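Local coordinates for protein putative SAM-dependent O-methyltranferase (Podospora anserina, PDB 4YMH) that probably transfers a methyl group from S-adenosylmethionine to a hydroxyl oxygen of its substrate, as a member of the cation-dependent O-methyltransferase family, at residues C171-P183 with R194-S208. Residues are numbered along the deposited sequence; the frame is centred on the assembly and turned at random.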
loop_
_atom_site.group_PDB
_atom_site.type_symbol
_atom_site.label_atom_id
_atom_site.label_comp_id
_atom_site.label_asym_id
_atom_site.label_seq_id
_atom_site.Cartn_x
_atom_site.Cartn_y
_atom_site.Cartn_z
ATOM N N CYS A 171 -5.915 -8.077 -4.279
ATOM C CA CYS A 171 -5.937 -8.625 -5.640
ATOM C C CYS A 171 -4.754 -8.087 -6.435
ATOM O O CYS A 171 -4.587 -6.873 -6.565
ATOM C CB CYS A 171 -7.251 -8.278 -6.336
ATOM S SG CYS A 171 -8.743 -8.711 -5.391
ATOM N N ASP A 172 -3.952 -9.002 -6.981
ATOM C CA ASP A 172 -2.688 -8.660 -7.631
ATOM C C ASP A 172 -2.809 -8.528 -9.160
ATOM O O ASP A 172 -3.703 -9.115 -9.773
ATOM C CB ASP A 172 -1.647 -9.723 -7.272
ATOM C CG ASP A 172 -0.237 -9.211 -7.357
ATOM O OD1 ASP A 172 -0.039 -7.996 -7.169
ATOM O OD2 ASP A 172 0.676 -10.026 -7.605
ATOM N N ASN A 173 -1.895 -7.766 -9.765
ATOM C CA ASN A 173 -1.859 -7.572 -11.219
ATOM C C ASN A 173 -3.100 -6.948 -11.828
ATOM O O ASN A 173 -3.390 -7.179 -13.004
ATOM C CB ASN A 173 -1.620 -8.912 -11.930
ATOM C CG ASN A 173 -0.292 -9.522 -11.576
ATOM O OD1 ASN A 173 -0.226 -10.576 -10.936
ATOM N ND2 ASN A 173 0.783 -8.864 -11.990
ATOM N N VAL A 174 -3.829 -6.143 -11.064
ATOM C CA VAL A 174 -5.094 -5.616 -11.574
ATOM C C VAL A 174 -4.902 -4.645 -12.756
ATOM O O VAL A 174 -5.812 -4.459 -13.573
ATOM C CB VAL A 174 -5.891 -4.976 -10.398
ATOM C CG1 VAL A 174 -7.221 -4.385 -10.856
ATOM C CG2 VAL A 174 -6.169 -6.058 -9.370
ATOM N N PHE A 175 -3.718 -4.049 -12.872
ATOM C CA PHE A 175 -3.451 -3.125 -13.981
ATOM C C PHE A 175 -3.196 -3.834 -15.310
ATOM O O PHE A 175 -3.258 -3.203 -16.361
ATOM C CB PHE A 175 -2.231 -2.251 -13.685
ATOM C CG PHE A 175 -2.495 -1.127 -12.710
ATOM C CD1 PHE A 175 -3.788 -0.791 -12.330
ATOM C CD2 PHE A 175 -1.440 -0.397 -12.196
ATOM C CE1 PHE A 175 -4.015 0.260 -11.446
ATOM C CE2 PHE A 175 -1.664 0.650 -11.301
ATOM C CZ PHE A 175 -2.948 0.976 -10.931
ATOM N N ALA A 176 -2.842 -5.114 -15.247
ATOM C CA ALA A 176 -2.465 -5.879 -16.445
ATOM C C ALA A 176 -1.419 -5.102 -17.255
ATOM O O ALA A 176 -1.591 -4.860 -18.455
ATOM C CB ALA A 176 -3.709 -6.188 -17.309
ATOM N N ARG A 177 -0.375 -4.664 -16.557
ATOM C CA ARG A 177 0.751 -3.908 -17.113
ATOM C C ARG A 177 0.381 -2.494 -17.561
ATOM O O ARG A 177 1.200 -1.789 -18.162
ATOM C CB ARG A 177 1.368 -4.683 -18.283
ATOM C CG ARG A 177 1.727 -6.129 -17.940
ATOM C CD ARG A 177 2.840 -6.183 -16.927
ATOM N NE ARG A 177 3.541 -7.467 -16.978
ATOM C CZ ARG A 177 3.395 -8.453 -16.098
ATOM N NH1 ARG A 177 2.569 -8.322 -15.068
ATOM N NH2 ARG A 177 4.091 -9.577 -16.247
ATOM N N GLY A 178 -0.845 -2.081 -17.257
ATOM C CA GLY A 178 -1.366 -0.799 -17.689
ATOM C C GLY A 178 -2.528 -0.979 -18.649
ATOM O O GLY A 178 -3.317 -0.076 -18.857
ATOM N N LEU A 179 -2.668 -2.176 -19.210
ATOM C CA LEU A 179 -3.656 -2.366 -20.269
ATOM C C LEU A 179 -5.096 -2.448 -19.755
ATOM O O LEU A 179 -6.048 -2.285 -20.541
ATOM C CB LEU A 179 -3.311 -3.616 -21.093
ATOM C CG LEU A 179 -1.936 -3.591 -21.779
ATOM C CD1 LEU A 179 -1.789 -4.792 -22.736
ATOM C CD2 LEU A 179 -1.706 -2.286 -22.527
ATOM N N THR A 180 -5.268 -2.660 -18.450
ATOM C CA THR A 180 -6.600 -2.554 -17.842
ATOM C C THR A 180 -7.175 -1.155 -18.044
ATOM O O THR A 180 -8.376 -0.976 -18.296
ATOM C CB THR A 180 -6.558 -2.879 -16.323
ATOM O OG1 THR A 180 -6.232 -4.261 -16.147
ATOM C CG2 THR A 180 -7.900 -2.590 -15.668
ATOM N N ILE A 181 -6.311 -0.152 -17.954
ATOM C CA ILE A 181 -6.751 1.231 -18.096
ATOM C C ILE A 181 -7.050 1.556 -19.573
ATOM O O ILE A 181 -8.045 2.200 -19.901
ATOM C CB ILE A 181 -5.704 2.219 -17.511
ATOM C CG1 ILE A 181 -5.495 1.959 -16.019
ATOM C CG2 ILE A 181 -6.170 3.673 -17.716
ATOM C CD1 ILE A 181 -4.465 0.853 -15.693
ATOM N N GLY A 182 -6.206 1.084 -20.475
ATOM C CA GLY A 182 -6.467 1.262 -21.905
ATOM C C GLY A 182 -5.413 0.541 -22.704
ATOM O O GLY A 182 -4.304 0.335 -22.215
ATOM N N PRO A 183 -5.739 0.145 -23.943
ATOM C CA PRO A 183 -4.780 -0.654 -24.704
ATOM C C PRO A 183 -3.523 0.122 -25.084
ATOM O O PRO A 183 -2.531 -0.526 -25.443
ATOM C CB PRO A 183 -5.577 -1.056 -25.957
ATOM C CG PRO A 183 -6.603 0.021 -26.094
ATOM C CD PRO A 183 -6.997 0.352 -24.681
ATOM N N ARG A 194 1.426 -9.005 -25.622
ATOM C CA ARG A 194 0.415 -7.943 -25.643
ATOM C C ARG A 194 -1.037 -8.473 -25.791
ATOM O O ARG A 194 -1.909 -8.071 -25.027
ATOM C CB ARG A 194 0.765 -6.942 -26.756
ATOM C CG ARG A 194 -0.056 -5.673 -26.794
ATOM C CD ARG A 194 0.525 -4.663 -27.818
ATOM N NE ARG A 194 1.804 -4.073 -27.391
ATOM C CZ ARG A 194 1.907 -3.060 -26.531
ATOM N NH1 ARG A 194 0.817 -2.551 -25.975
ATOM N NH2 ARG A 194 3.097 -2.570 -26.200
ATOM N N PRO A 195 -1.313 -9.382 -26.755
ATOM C CA PRO A 195 -2.703 -9.872 -26.799
ATOM C C PRO A 195 -3.193 -10.506 -25.496
ATOM O O PRO A 195 -4.339 -10.253 -25.058
ATOM C CB PRO A 195 -2.665 -10.909 -27.921
ATOM C CG PRO A 195 -1.600 -10.415 -28.816
ATOM C CD PRO A 195 -0.546 -9.848 -27.928
ATOM N N TYR A 196 -2.332 -11.308 -24.875
ATOM C CA TYR A 196 -2.685 -11.931 -23.610
ATOM C C TYR A 196 -3.052 -10.856 -22.565
ATOM O O TYR A 196 -4.123 -10.896 -21.929
ATOM C CB TYR A 196 -1.529 -12.816 -23.094
ATOM C CG TYR A 196 -1.747 -13.266 -21.674
ATOM C CD1 TYR A 196 -2.565 -14.352 -21.387
ATOM C CD2 TYR A 196 -1.167 -12.582 -20.611
ATOM C CE1 TYR A 196 -2.788 -14.746 -20.079
ATOM C CE2 TYR A 196 -1.388 -12.963 -19.311
ATOM C CZ TYR A 196 -2.193 -14.053 -19.050
ATOM O OH TYR A 196 -2.416 -14.441 -17.745
ATOM N N TRP A 197 -2.170 -9.880 -22.389
ATOM C CA TRP A 197 -2.414 -8.889 -21.341
ATOM C C TRP A 197 -3.593 -7.971 -21.670
ATOM O O TRP A 197 -4.235 -7.457 -20.768
ATOM C CB TRP A 197 -1.151 -8.065 -21.058
ATOM C CG TRP A 197 -0.159 -8.835 -20.227
ATOM C CD1 TRP A 197 1.067 -9.284 -20.614
ATOM C CD2 TRP A 197 -0.338 -9.264 -18.875
ATOM N NE1 TRP A 197 1.669 -9.965 -19.580
ATOM C CE2 TRP A 197 0.826 -9.960 -18.498
ATOM C CE3 TRP A 197 -1.368 -9.113 -17.939
ATOM C CZ2 TRP A 197 0.991 -10.512 -17.224
ATOM C CZ3 TRP A 197 -1.207 -9.658 -16.678
ATOM C CH2 TRP A 197 -0.034 -10.356 -16.333
ATOM N N ASN A 198 -3.883 -7.774 -22.949
ATOM C CA ASN A 198 -5.044 -6.974 -23.337
ATOM C C ASN A 198 -6.328 -7.691 -22.948
ATOM O O ASN A 198 -7.280 -7.071 -22.463
ATOM C CB ASN A 198 -5.033 -6.692 -24.845
ATOM C CG ASN A 198 -4.465 -5.326 -25.181
ATOM O OD1 ASN A 198 -4.883 -4.302 -24.626
ATOM N ND2 ASN A 198 -3.493 -5.304 -26.082
ATOM N N GLY A 199 -6.349 -9.007 -23.174
ATOM C CA GLY A 199 -7.462 -9.821 -22.710
ATOM C C GLY A 199 -7.653 -9.697 -21.203
ATOM O O GLY A 199 -8.778 -9.458 -20.698
ATOM N N CYS A 200 -6.545 -9.865 -20.478
ATOM C CA CYS A 200 -6.586 -9.713 -19.027
ATOM C C CYS A 200 -7.110 -8.338 -18.635
ATOM O O CYS A 200 -7.917 -8.218 -17.733
ATOM C CB CYS A 200 -5.207 -9.936 -18.407
ATOM S SG CYS A 200 -4.687 -11.678 -18.492
ATOM N N GLY A 201 -6.656 -7.304 -19.326
ATOM C CA GLY A 201 -7.055 -5.951 -18.997
ATOM C C GLY A 201 -8.537 -5.720 -19.191
ATOM O O GLY A 201 -9.158 -5.042 -18.391
ATOM N N GLN A 202 -9.112 -6.273 -20.255
ATOM C CA GLN A 202 -10.556 -6.132 -20.463
ATOM C C GLN A 202 -11.334 -6.790 -19.320
ATOM O O GLN A 202 -12.308 -6.207 -18.778
ATOM C CB GLN A 202 -10.965 -6.728 -21.817
ATOM C CG GLN A 202 -10.318 -5.980 -22.970
ATOM C CD GLN A 202 -10.335 -6.764 -24.269
ATOM O OE1 GLN A 202 -10.969 -7.818 -24.370
ATOM N NE2 GLN A 202 -9.631 -6.254 -25.271
ATOM N N ALA A 203 -10.904 -8.002 -18.948
ATOM C CA ALA A 203 -11.579 -8.694 -17.849
ATOM C C ALA A 203 -11.425 -7.925 -16.517
ATOM O O ALA A 203 -12.364 -7.810 -15.720
ATOM C CB ALA A 203 -11.048 -10.130 -17.711
ATOM N N LEU A 204 -10.235 -7.388 -16.291
ATOM C CA LEU A 204 -9.921 -6.719 -15.035
ATOM C C LEU A 204 -10.601 -5.361 -14.935
ATOM O O LEU A 204 -10.909 -4.892 -13.834
ATOM C CB LEU A 204 -8.410 -6.579 -14.883
ATOM C CG LEU A 204 -7.764 -7.918 -14.507
ATOM C CD1 LEU A 204 -6.252 -7.899 -14.733
ATOM C CD2 LEU A 204 -8.096 -8.269 -13.057
ATOM N N ASP A 205 -10.853 -4.739 -16.083
ATOM C CA ASP A 205 -11.599 -3.489 -16.091
ATOM C C ASP A 205 -13.053 -3.778 -15.699
ATOM O O ASP A 205 -13.652 -3.054 -14.880
ATOM C CB ASP A 205 -11.520 -2.817 -17.464
ATOM C CG ASP A 205 -12.445 -1.622 -17.585
ATOM O OD1 ASP A 205 -12.311 -0.650 -16.802
ATOM O OD2 ASP A 205 -13.335 -1.674 -18.463
ATOM N N LYS A 206 -13.627 -4.838 -16.270
ATOM C CA LYS A 206 -14.983 -5.213 -15.852
ATOM C C LYS A 206 -15.051 -5.562 -14.346
ATOM O O LYS A 206 -15.990 -5.176 -13.647
ATOM C CB LYS A 206 -15.487 -6.392 -16.687
ATOM C CG LYS A 206 -15.770 -6.032 -18.142
ATOM C CD LYS A 206 -16.455 -7.184 -18.862
ATOM C CE LYS A 206 -16.858 -6.793 -20.281
ATOM N NZ LYS A 206 -15.693 -6.779 -21.206
ATOM N N PHE A 207 -14.046 -6.297 -13.877
ATOM C CA PHE A 207 -13.897 -6.654 -12.463
ATOM C C PHE A 207 -13.932 -5.402 -11.578
ATOM O O PHE A 207 -14.756 -5.280 -10.644
ATOM C CB PHE A 207 -12.590 -7.422 -12.266
ATOM C CG PHE A 207 -12.161 -7.580 -10.816
ATOM C CD1 PHE A 207 -12.913 -8.337 -9.932
ATOM C CD2 PHE A 207 -10.988 -6.992 -10.357
ATOM C CE1 PHE A 207 -12.507 -8.502 -8.592
ATOM C CE2 PHE A 207 -10.583 -7.142 -9.026
ATOM C CZ PHE A 207 -11.347 -7.906 -8.151
ATOM N N SER A 208 -13.050 -4.466 -11.917
ATOM C CA SER A 208 -12.889 -3.228 -11.152
ATOM C C SER A 208 -14.174 -2.419 -11.117
ATOM O O SER A 208 -14.545 -1.903 -10.071
ATOM C CB SER A 208 -11.764 -2.372 -11.734
ATOM O OG SER A 208 -10.523 -3.031 -11.619
HETATM O O HOH W 1 -6.746 -2.874 -23.120
HETATM O O HOH W 2 0.132 0.085 -24.931
HETATM O O HOH W 3 -2.061 -3.110 -26.366
#
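Arg177 lies across one face of the Trp197 indole in two steps. Its CG sits over the five-membered ring, 3.9 Å from the centroid and only 9° off the normal, a CH-pi contact; a bend at chi2 (-66°) then carries the guanidinium to the CZ2 side of the indole, where Arg177 CZ comes 3.4 Å from Trp197 CZ2, which lies over one guanidinium face. The guanidinium is tilted 36° from the indole plane, and its NH1 forms a salt bridge with Asp226, which also accepts a hydrogen bond from Asn173 ND2. Tyr196 covers the opposite face of the indole, while the Ala176 methyl packs near Trp197 CE3. Next to the indole the backbones come closest where Thr180 faces Gly201, their CA atoms 3.6 Å apart; the absence of a side chain on Gly201 permits this approach. Thr180 OG1 lies against Gly201 CA and Leu204 CB and donates a 2.6 Å hydrogen bond to Val174 O, which ties the loop back on itself. In this Rossmann-like methyltransferase fold, the contact packs the loop leaving strand 167-171 onto helix 194-212, and the side chain of Asn173 lies about 7 Å from the bound S-adenosylhomocysteine. At the strand end, Cys171 SG meets the edge of the Phe207 ring, 3.9 Å from Phe207 CZ, and Tyr150 meets that ring edge-to-face. Toward the start of the helix, Leu179 CD1 packs against both Trp197 CB and the side-chain amide of Asn198. Water links the polar groups here: one molecule joins Asn198 OD1 to Leu179 O, and another donates to Pro183 O while accepting from Asn198 ND2 and Arg194 NH1; Arg194 also bonds Ala186 O through NH2 and Asp191 through NE. Asp205 OD1 hydrogen-bonds to Tyr19 of the second subunit.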